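Local structure of Ice-binding protein (Flavobacteriaceae bacterium, 5UYT) at residues Q303-T308 against G322-D327; V335-I340 against N362-V367; P4-A9 against R184-T189; V222-F227 against T242-T247. The protein probably binds to ice crystals and limits their growth, acting as a bacterial antifreeze protein built from two right-handed beta-helical domains. All blocks are in the same frame, centred on the assembly; numbering follows the deposited sequence.

Contact 1: residues Q303-T308 against G322-D327; sequences QNLVLT and GKVTLD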
# COMPACT_ATOMS: atom_id res chain seq x y z
N GLN A 303 -1.10 -9.74 6.25
CA GLN A 303 -0.51 -10.72 5.34
C GLN A 303 0.43 -10.05 4.36
O GLN A 303 0.44 -10.38 3.16
CB GLN A 303 -1.60 -11.48 4.57
CG GLN A 303 -2.59 -12.21 5.46
CD GLN A 303 -3.47 -13.09 4.61
OE1 GLN A 303 -3.06 -14.17 4.23
NE2 GLN A 303 -4.64 -12.61 4.25
N ASN A 304 1.22 -9.10 4.87
CA ASN A 304 2.24 -8.39 4.10
C ASN A 304 1.67 -7.43 3.04
O ASN A 304 2.34 -7.11 2.05
CB ASN A 304 3.27 -9.40 3.53
CG ASN A 304 3.68 -10.42 4.57
OD1 ASN A 304 3.50 -11.63 4.40
ND2 ASN A 304 4.19 -9.95 5.67
N LEU A 305 0.45 -6.95 3.28
CA LEU A 305 -0.14 -5.90 2.47
C LEU A 305 0.74 -4.66 2.61
O LEU A 305 1.25 -4.37 3.72
CB LEU A 305 -1.54 -5.55 3.02
CG LEU A 305 -2.46 -4.51 2.36
CD1 LEU A 305 -2.81 -4.88 0.92
CD2 LEU A 305 -3.73 -4.38 3.22
N VAL A 306 0.92 -3.95 1.51
CA VAL A 306 1.62 -2.66 1.53
C VAL A 306 0.62 -1.61 1.05
O VAL A 306 -0.04 -1.79 -0.00
CB VAL A 306 2.86 -2.68 0.60
CG1 VAL A 306 3.61 -1.34 0.64
CG2 VAL A 306 3.80 -3.81 0.99
N LEU A 307 0.55 -0.50 1.80
CA LEU A 307 -0.30 0.64 1.47
C LEU A 307 0.56 1.89 1.18
O LEU A 307 1.75 1.93 1.51
CB LEU A 307 -1.29 0.90 2.62
CG LEU A 307 -2.23 -0.28 2.97
CD1 LEU A 307 -3.18 0.12 4.13
CD2 LEU A 307 -3.02 -0.78 1.75
N THR A 308 -0.07 2.87 0.51
CA THR A 308 0.56 4.12 0.10
C THR A 308 -0.30 5.30 0.61
O THR A 308 -1.40 5.08 1.15
CB THR A 308 0.74 4.16 -1.44
OG1 THR A 308 -0.48 3.77 -2.08
CG2 THR A 308 1.89 3.23 -1.86
N GLY A 322 -0.66 -10.58 11.11
CA GLY A 322 0.72 -10.37 10.71
C GLY A 322 0.94 -8.90 10.39
O GLY A 322 0.50 -8.03 11.13
N LYS A 323 1.61 -8.65 9.26
CA LYS A 323 2.13 -7.33 8.99
C LYS A 323 1.36 -6.55 7.93
O LYS A 323 1.00 -7.11 6.88
CB LYS A 323 3.58 -7.48 8.48
CG LYS A 323 4.24 -6.12 8.16
CD LYS A 323 5.74 -6.19 7.87
CE LYS A 323 6.08 -7.07 6.70
NZ LYS A 323 7.55 -7.00 6.37
N VAL A 324 1.16 -5.26 8.21
CA VAL A 324 0.82 -4.28 7.18
C VAL A 324 1.93 -3.23 7.15
O VAL A 324 2.40 -2.81 8.21
CB VAL A 324 -0.59 -3.66 7.41
CG1 VAL A 324 -0.67 -2.89 8.74
CG2 VAL A 324 -1.02 -2.79 6.23
N THR A 325 2.33 -2.80 5.94
CA THR A 325 3.37 -1.80 5.78
C THR A 325 2.81 -0.56 5.13
O THR A 325 1.95 -0.65 4.20
CB THR A 325 4.50 -2.37 4.91
OG1 THR A 325 5.08 -3.51 5.56
CG2 THR A 325 5.58 -1.30 4.63
N LEU A 326 3.24 0.60 5.64
CA LEU A 326 2.85 1.90 5.11
C LEU A 326 4.05 2.53 4.43
O LEU A 326 5.08 2.76 5.06
CB LEU A 326 2.27 2.79 6.25
CG LEU A 326 1.15 2.04 7.02
CD1 LEU A 326 0.74 2.95 8.19
CD2 LEU A 326 -0.07 1.74 6.11
N ASP A 327 3.92 2.81 3.12
CA ASP A 327 5.04 3.18 2.27
C ASP A 327 4.78 4.61 1.83
O ASP A 327 3.86 4.87 1.02
CB ASP A 327 5.04 2.22 1.06
CG ASP A 327 6.07 2.55 -0.00
OD1 ASP A 327 6.84 3.53 0.15
OD2 ASP A 327 6.10 1.80 -1.04
O HOH W 1 3.81 -5.56 4.40
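Two neighbouring rungs of a right-handed beta-solenoid meet here, strand 305-307 running parallel to strand 323-327 with their short axes 24° apart. Just ahead of the regular pairing, Asn304 N gives a bent hydrogen bond to Lys323 O (2.8 Å). Leu305 O then takes Thr325 N at 2.9 Å, Thr325 O takes Leu307 N at 2.8 Å, and Leu307 O takes Asp327 N. A water bridges Leu305 O and Thr325 OG1, donating to the carbonyl and lying 2.7 Å from Thr325 OG1, so that Leu305 O accepts two bonds.

On the interior face, Leu307 and Leu326 run side by side, Leu307 CB 3.8 Å from Leu326 CD2, while Leu307 CD1 crosses toward Val324 CG2. On the other side Val306 CG1 meets Asp327 CB at 3.9 Å, and Asp327 OD1 accepts from Gln329 N and Asn356 ND2. Asn304 ND2 lies 3.6 Å from Lys323 CE, the two side chains roughly perpendicular.

Strand 351-355 flanks 323-327 on the side away from 305-307. Strand 305-307 is an outer strand of this three-stranded sheet, and here the second Ice-binding-like region meets the first: Leu305 touches Asn45, and Thr308 OG1 is hydrogen-bonded to Asp47 OD2.

Contact 2: residues V335-I340 against N362-V367; sequences VFVIKI and NVFWKV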
# COMPACT_ATOMS: atom_id res chain seq x y z
N VAL A 335 0.61 11.35 4.64
CA VAL A 335 -0.37 10.98 5.68
C VAL A 335 -1.14 9.73 5.19
O VAL A 335 -1.45 9.60 3.98
CB VAL A 335 -1.39 12.13 5.87
CG1 VAL A 335 -2.60 11.68 6.72
CG2 VAL A 335 -0.72 13.35 6.49
N PHE A 336 -1.45 8.85 6.13
CA PHE A 336 -2.22 7.65 5.85
C PHE A 336 -3.41 7.67 6.77
O PHE A 336 -3.25 7.80 8.01
CB PHE A 336 -1.39 6.41 6.19
CG PHE A 336 -0.08 6.33 5.46
CD1 PHE A 336 0.03 5.50 4.34
CD2 PHE A 336 1.04 7.06 5.89
CE1 PHE A 336 1.26 5.40 3.66
CE2 PHE A 336 2.26 6.96 5.21
CZ PHE A 336 2.36 6.14 4.11
N VAL A 337 -4.61 7.52 6.22
CA VAL A 337 -5.78 7.40 7.08
C VAL A 337 -6.46 6.07 6.77
O VAL A 337 -6.73 5.76 5.61
CB VAL A 337 -6.76 8.58 6.90
CG1 VAL A 337 -8.09 8.28 7.62
CG2 VAL A 337 -6.14 9.89 7.45
N ILE A 338 -6.74 5.28 7.81
CA ILE A 338 -7.38 3.95 7.63
C ILE A 338 -8.70 3.98 8.39
O ILE A 338 -8.71 4.03 9.62
CB ILE A 338 -6.44 2.81 8.13
CG1 ILE A 338 -5.16 2.85 7.26
CG2 ILE A 338 -7.13 1.44 7.98
CD1 ILE A 338 -4.04 1.96 7.75
N LYS A 339 -9.81 4.04 7.66
CA LYS A 339 -11.14 4.10 8.27
C LYS A 339 -11.64 2.66 8.34
O LYS A 339 -11.65 1.94 7.32
CB LYS A 339 -12.11 4.91 7.38
CG LYS A 339 -11.69 6.35 7.12
CD LYS A 339 -12.84 7.15 6.49
CE LYS A 339 -13.02 6.75 5.04
NZ LYS A 339 -14.13 7.54 4.43
N ILE A 340 -12.12 2.24 9.51
CA ILE A 340 -12.61 0.85 9.68
C ILE A 340 -14.06 0.93 10.16
O ILE A 340 -14.34 1.57 11.19
CB ILE A 340 -11.70 0.08 10.71
CG1 ILE A 340 -10.29 -0.11 10.14
CG2 ILE A 340 -12.36 -1.26 11.08
CD1 ILE A 340 -9.30 -0.71 11.16
N ASN A 362 2.03 10.57 11.32
CA ASN A 362 1.16 10.85 10.15
C ASN A 362 0.27 9.67 9.78
O ASN A 362 -0.25 9.63 8.66
CB ASN A 362 2.01 11.26 8.92
CG ASN A 362 2.80 12.54 9.16
OD1 ASN A 362 2.44 13.35 10.00
ND2 ASN A 362 3.90 12.72 8.42
N VAL A 363 0.11 8.72 10.70
CA VAL A 363 -0.75 7.55 10.49
C VAL A 363 -1.93 7.59 11.46
O VAL A 363 -1.74 7.76 12.70
CB VAL A 363 0.07 6.28 10.77
CG1 VAL A 363 -0.82 5.05 10.61
CG2 VAL A 363 1.27 6.23 9.80
N PHE A 364 -3.15 7.51 10.89
CA PHE A 364 -4.37 7.60 11.69
C PHE A 364 -5.32 6.46 11.39
O PHE A 364 -5.51 6.11 10.21
CB PHE A 364 -5.10 8.91 11.41
CG PHE A 364 -4.23 10.11 11.67
CD1 PHE A 364 -4.15 10.64 12.96
CD2 PHE A 364 -3.40 10.60 10.66
CE1 PHE A 364 -3.29 11.71 13.23
CE2 PHE A 364 -2.54 11.68 10.93
CZ PHE A 364 -2.48 12.21 12.21
N TRP A 365 -5.94 5.93 12.43
CA TRP A 365 -6.87 4.83 12.26
C TRP A 365 -8.18 5.29 12.89
O TRP A 365 -8.21 5.63 14.09
CB TRP A 365 -6.40 3.60 13.06
CG TRP A 365 -5.01 3.10 12.69
CD1 TRP A 365 -3.81 3.64 13.08
CD2 TRP A 365 -4.71 1.94 11.92
NE1 TRP A 365 -2.78 2.88 12.56
CE2 TRP A 365 -3.31 1.83 11.85
CE3 TRP A 365 -5.50 0.99 11.25
CZ2 TRP A 365 -2.66 0.80 11.15
CZ3 TRP A 365 -4.86 -0.06 10.56
CH2 TRP A 365 -3.45 -0.15 10.54
N LYS A 366 -9.25 5.31 12.09
CA LYS A 366 -10.57 5.66 12.61
C LYS A 366 -11.35 4.36 12.76
O LYS A 366 -11.68 3.76 11.73
CB LYS A 366 -11.25 6.58 11.58
CG LYS A 366 -12.58 7.23 12.01
CD LYS A 366 -13.79 6.31 11.88
CE LYS A 366 -13.97 5.68 10.50
NZ LYS A 366 -15.04 4.63 10.53
N VAL A 367 -11.63 3.92 14.00
CA VAL A 367 -12.26 2.61 14.18
C VAL A 367 -13.67 2.76 14.79
O VAL A 367 -13.85 3.22 15.93
CB VAL A 367 -11.39 1.70 15.10
CG1 VAL A 367 -12.07 0.33 15.23
CG2 VAL A 367 -9.96 1.60 14.52
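Ile338 and Trp365 both hold their first branch anti to the carbonyl carbon (chi1 -63° for Ile338 CG1, -58° for Trp365 CG), and this sends the two side chains the same way from paired positions on adjacent solenoid rungs. The indole's chi2 of 78° turns its six-membered ring under the isoleucine, whose CD1 sits 3.6 Å from the ring centroid in a CH-pi contact over one face. Ile338 CG2 also lies against Trp365 CZ3, and Ile340 CD1 comes to the ring edge near CE3.

The strands are parallel and regular: five backbone bonds run from Phe336 N to Asn362 O (2.9 Å) through to Ile340 N to Lys366 O (2.7 Å). On the same side of the sheet as Trp365, Phe336 CD2 packs at 4.0 Å on Val363 CG2, and Phe336's ring edge meets Asn362 O. Trp365 NE1 is satisfied by Lys380 O on the next rung.

On the reverse face Val337 and Lys366 touch helix 270-288, and Phe364 the loop at Ala215 and Pro216. Lys339 NZ is hydrogen-bonded to Leu289 O and Thr291 OG1. Lys366 instead bends at chi2 and chi3, its CE passing 3.7 Å from Lys339 CB, and its NZ donates to Ile340 O at 3.2 Å from above the carbonyl plane.

Contact 3: residues P4-A9 against R184-T189; sequences PTLGAA and RALSTT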
# COMPACT_ATOMS: atom_id res chain seq x y z
N PRO A 4 7.23 7.34 -24.23
CA PRO A 4 5.79 7.46 -24.51
C PRO A 4 4.95 7.65 -23.26
O PRO A 4 5.19 6.99 -22.24
CB PRO A 4 5.43 6.12 -25.17
CG PRO A 4 6.54 5.20 -24.83
CD PRO A 4 7.77 6.06 -24.73
N THR A 5 3.98 8.54 -23.33
CA THR A 5 3.04 8.67 -22.24
C THR A 5 2.02 7.53 -22.25
O THR A 5 1.56 7.09 -23.31
CB THR A 5 2.36 10.05 -22.16
OG1 THR A 5 1.51 10.09 -21.01
CG2 THR A 5 1.55 10.37 -23.43
N LEU A 6 1.69 7.03 -21.06
CA LEU A 6 0.61 6.06 -20.87
C LEU A 6 -0.74 6.71 -20.56
O LEU A 6 -1.77 6.01 -20.51
CB LEU A 6 0.97 5.09 -19.74
CG LEU A 6 2.03 4.03 -19.99
CD1 LEU A 6 2.23 3.24 -18.70
CD2 LEU A 6 1.66 3.10 -21.15
N GLY A 7 -0.73 8.02 -20.31
CA GLY A 7 -1.93 8.74 -19.87
C GLY A 7 -2.63 8.04 -18.73
O GLY A 7 -2.03 7.81 -17.68
N ALA A 8 -3.90 7.70 -18.94
CA ALA A 8 -4.74 7.11 -17.87
C ALA A 8 -4.38 5.65 -17.57
O ALA A 8 -4.62 5.16 -16.46
CB ALA A 8 -6.21 7.23 -18.23
N ALA A 9 -3.81 4.95 -18.55
CA ALA A 9 -3.32 3.61 -18.31
C ALA A 9 -2.28 3.57 -17.18
O ALA A 9 -2.13 2.54 -16.50
CB ALA A 9 -2.74 3.01 -19.58
N ARG A 184 3.96 -2.75 -15.17
CA ARG A 184 2.54 -2.91 -15.43
C ARG A 184 2.34 -4.05 -16.42
O ARG A 184 3.22 -4.28 -17.28
CB ARG A 184 1.96 -1.62 -16.03
CG ARG A 184 1.97 -0.42 -15.09
CD ARG A 184 1.55 0.86 -15.83
NE ARG A 184 1.55 2.03 -14.93
CZ ARG A 184 2.57 2.88 -14.80
NH1 ARG A 184 3.68 2.72 -15.52
NH2 ARG A 184 2.49 3.92 -13.95
N ALA A 185 1.23 -4.77 -16.30
CA ALA A 185 0.79 -5.70 -17.35
C ALA A 185 -0.44 -5.10 -18.00
O ALA A 185 -1.49 -4.95 -17.36
CB ALA A 185 0.51 -7.10 -16.77
N LEU A 186 -0.27 -4.71 -19.26
CA LEU A 186 -1.29 -4.00 -20.03
C LEU A 186 -1.52 -4.74 -21.35
O LEU A 186 -0.57 -4.98 -22.09
CB LEU A 186 -0.80 -2.58 -20.35
CG LEU A 186 -0.29 -1.71 -19.19
CD1 LEU A 186 0.36 -0.45 -19.75
CD2 LEU A 186 -1.43 -1.35 -18.24
N SER A 187 -2.78 -5.07 -21.64
CA SER A 187 -3.16 -5.68 -22.94
C SER A 187 -4.14 -4.81 -23.72
O SER A 187 -5.12 -4.30 -23.16
CB SER A 187 -3.76 -7.07 -22.75
OG SER A 187 -4.26 -7.59 -24.01
N THR A 188 -3.91 -4.67 -25.03
CA THR A 188 -4.82 -3.93 -25.92
C THR A 188 -6.07 -4.72 -26.29
O THR A 188 -7.00 -4.17 -26.85
CB THR A 188 -4.13 -3.51 -27.24
OG1 THR A 188 -3.64 -4.69 -27.88
CG2 THR A 188 -2.96 -2.58 -26.97
N THR A 189 -6.04 -6.03 -26.02
CA THR A 189 -7.21 -6.92 -25.82
C THR A 189 -6.62 -8.32 -25.64
O THR A 189 -5.68 -8.72 -26.36
CB THR A 189 -8.41 -6.91 -26.88
OG1 THR A 189 -8.53 -8.16 -27.56
CG2 THR A 189 -8.43 -5.76 -27.84
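The backbones stay well apart, with Ala9 CA and Leu186 CA 8.1 Å from each other, where the loop leading to strand 12-16 passes strand 184-187 without pairing with it. An ST turn, Gly7 N to Thr5 OG1 at 3.1 Å, shapes this N-terminal loop, and Leu6 reaches from it to bridge the gap.

Leu6 divides its two methyls between two partners. CD2 meets Leu186 CD1 tip to tip at 4.0 Å. CD1 lies by the arginine, 3.5 Å from Arg184 NH1 and 3.8 Å from Arg184 CD, as the two side chains slide past each other in opposite directions. Arg184 can do this because its chain is stretched straight from CG to NE (chi2 173°, chi3 -180°), which carries the guanidinium out beyond the strand. Helix 55-73 packs behind, through Ala67 against Leu6 and Leu64 against Leu186.

Arg184 is buried, yet its guanidinium finds polar partners outside the contact: NE and NH2 both bond just beyond the segments, NH2 to Ala10 O, and NH1 bonds to Asn165 OD1. The leucine tips thus supply the apolar part of the join, Leu6 CD1 packs along the arginine's CD and guanidinium, and the same arginine holds the N-terminal chain by hydrogen bonding.

Contact 4: residues V222-F227 against T242-T247; sequences VCYTIF and TGDVGT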
# COMPACT_ATOMS: atom_id res chain seq x y z
N VAL A 222 -3.19 15.40 21.41
CA VAL A 222 -1.81 15.10 20.98
C VAL A 222 -0.87 14.82 22.19
O VAL A 222 0.13 14.10 22.06
CB VAL A 222 -1.17 16.22 20.10
CG1 VAL A 222 -0.68 17.39 20.93
CG2 VAL A 222 -0.03 15.65 19.25
N CYS A 223 -1.24 15.34 23.36
CA CYS A 223 -0.46 15.12 24.58
C CYS A 223 -0.82 13.85 25.33
O CYS A 223 -0.16 13.54 26.32
CB CYS A 223 -0.57 16.32 25.54
SG CYS A 223 0.20 17.80 24.83
N TYR A 224 -1.85 13.14 24.87
CA TYR A 224 -2.22 11.88 25.52
C TYR A 224 -1.77 10.69 24.68
O TYR A 224 -1.70 10.78 23.46
CB TYR A 224 -3.73 11.80 25.70
CG TYR A 224 -4.28 12.56 26.88
CD1 TYR A 224 -4.63 11.88 28.05
CD2 TYR A 224 -4.47 13.94 26.82
CE1 TYR A 224 -5.13 12.58 29.14
CE2 TYR A 224 -4.98 14.65 27.90
CZ TYR A 224 -5.32 13.95 29.05
OH TYR A 224 -5.84 14.62 30.11
N THR A 225 -1.51 9.58 25.35
CA THR A 225 -1.13 8.37 24.70
C THR A 225 -2.21 7.30 24.85
O THR A 225 -2.38 6.48 23.95
CB THR A 225 0.22 7.91 25.25
OG1 THR A 225 1.16 8.98 25.06
CG2 THR A 225 0.73 6.64 24.55
N ILE A 226 -2.86 7.24 26.02
CA ILE A 226 -3.96 6.29 26.25
C ILE A 226 -5.08 7.12 26.87
O ILE A 226 -4.88 7.72 27.96
CB ILE A 226 -3.56 5.18 27.25
CG1 ILE A 226 -2.28 4.47 26.79
CG2 ILE A 226 -4.71 4.18 27.44
CD1 ILE A 226 -2.42 3.58 25.58
N PHE A 227 -6.22 7.19 26.21
CA PHE A 227 -7.28 8.09 26.66
C PHE A 227 -8.66 7.58 26.29
O PHE A 227 -8.88 7.16 25.14
CB PHE A 227 -7.07 9.51 26.10
CG PHE A 227 -8.18 10.46 26.45
CD1 PHE A 227 -8.24 11.04 27.71
CD2 PHE A 227 -9.20 10.76 25.53
CE1 PHE A 227 -9.29 11.93 28.05
CE2 PHE A 227 -10.25 11.64 25.87
CZ PHE A 227 -10.28 12.22 27.14
N THR A 242 5.02 7.11 27.50
CA THR A 242 5.46 8.50 27.34
C THR A 242 4.23 9.25 26.82
O THR A 242 3.66 8.88 25.77
CB THR A 242 6.62 8.62 26.35
OG1 THR A 242 7.71 7.83 26.86
CG2 THR A 242 7.06 10.09 26.21
N GLY A 243 3.82 10.24 27.59
CA GLY A 243 2.62 11.05 27.33
C GLY A 243 1.62 10.85 28.45
O GLY A 243 1.92 10.16 29.44
N ASP A 244 0.44 11.47 28.32
CA ASP A 244 -0.53 11.45 29.43
C ASP A 244 -1.50 10.29 29.29
O ASP A 244 -1.69 9.78 28.18
CB ASP A 244 -1.35 12.76 29.47
CG ASP A 244 -0.60 13.94 30.11
OD1 ASP A 244 0.64 13.95 30.18
OD2 ASP A 244 -1.27 14.94 30.49
N VAL A 245 -2.12 9.89 30.40
CA VAL A 245 -3.13 8.84 30.35
C VAL A 245 -4.32 9.32 31.16
O VAL A 245 -4.14 10.07 32.13
CB VAL A 245 -2.62 7.46 30.86
CG1 VAL A 245 -1.45 6.96 30.01
CG2 VAL A 245 -2.23 7.50 32.35
N GLY A 246 -5.54 8.93 30.78
CA GLY A 246 -6.67 9.25 31.65
C GLY A 246 -8.01 8.95 31.01
O GLY A 246 -8.06 8.56 29.83
N THR A 247 -9.07 9.06 31.81
CA THR A 247 -10.43 9.03 31.27
C THR A 247 -11.21 10.27 31.68
O THR A 247 -11.01 10.83 32.78
CB THR A 247 -11.19 7.75 31.66
OG1 THR A 247 -12.49 7.82 31.08
CG2 THR A 247 -11.32 7.59 33.19
O HOH W 2 2.01 14.41 27.80
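Thr225 OG1 donates to Thr242 O at 2.6 Å, its hydroxyl lying anti to its own carbonyl carbon (chi1 -57°), a torsion that sets OG1 toward segment 242-247. From the same residue, Thr225 N gives a nearly straight 2.8 Å bond to Asp244 O. Cys223 O accepts Asp244 N at 2.9 Å and also a water that donates to Asp244 OD1. Between Tyr224 and Ile226 the register slips by one, a beta bulge at a solenoid corner, and parallel pairing resumes with Gly246 N to Ile226 O (3.1 Å). The close approach of Thr225 OG1 to Gly243 CA (3.4 Å) goes with a residue lacking a side chain.

Around this frame, Asp244 CB sits over one face of the Tyr224 ring, 3.8 Å from its centroid in a CH-pi contact, with carboxylate and ring planes 79° apart. Ile226 CB and Val245 CG1 run together at 3.9 Å on the other face, toward Leu233. Helix 270-288 packs on Tyr224 and Phe227, and Cys223 is disulfide-bonded to Cys422.

Asp244 is buried but well supplied: OD1 takes Thr263 N as well as the water, and OD2 bonds to His265 NE2. Those partners probably stabilise a negative carboxylate, which in turn would draw His265 toward its protonated form.

From the N terminus, contact 3 comes first and closes by far the longest loop, bringing the N-terminal loop 4-9 together with strand 180-187 of the first Ice-binding-like region. The other three then follow in series, none nested in or crossing another. Contact 4 closes one coil at the start of the second region. After helix 270-288, contact 1 closes a coil of 13 residues, and strand 323-327 is followed by strand 336-340 of contact 2, which closes one of 21. Contacts 1 and 2 touch, Leu326 CD1 lying 3.6 Å from Val363 CG1, consistent with two faces of one solenoid packing on a common interior. Contacts 3 and 4 stand farthest apart, with centres about 49 Å from each other.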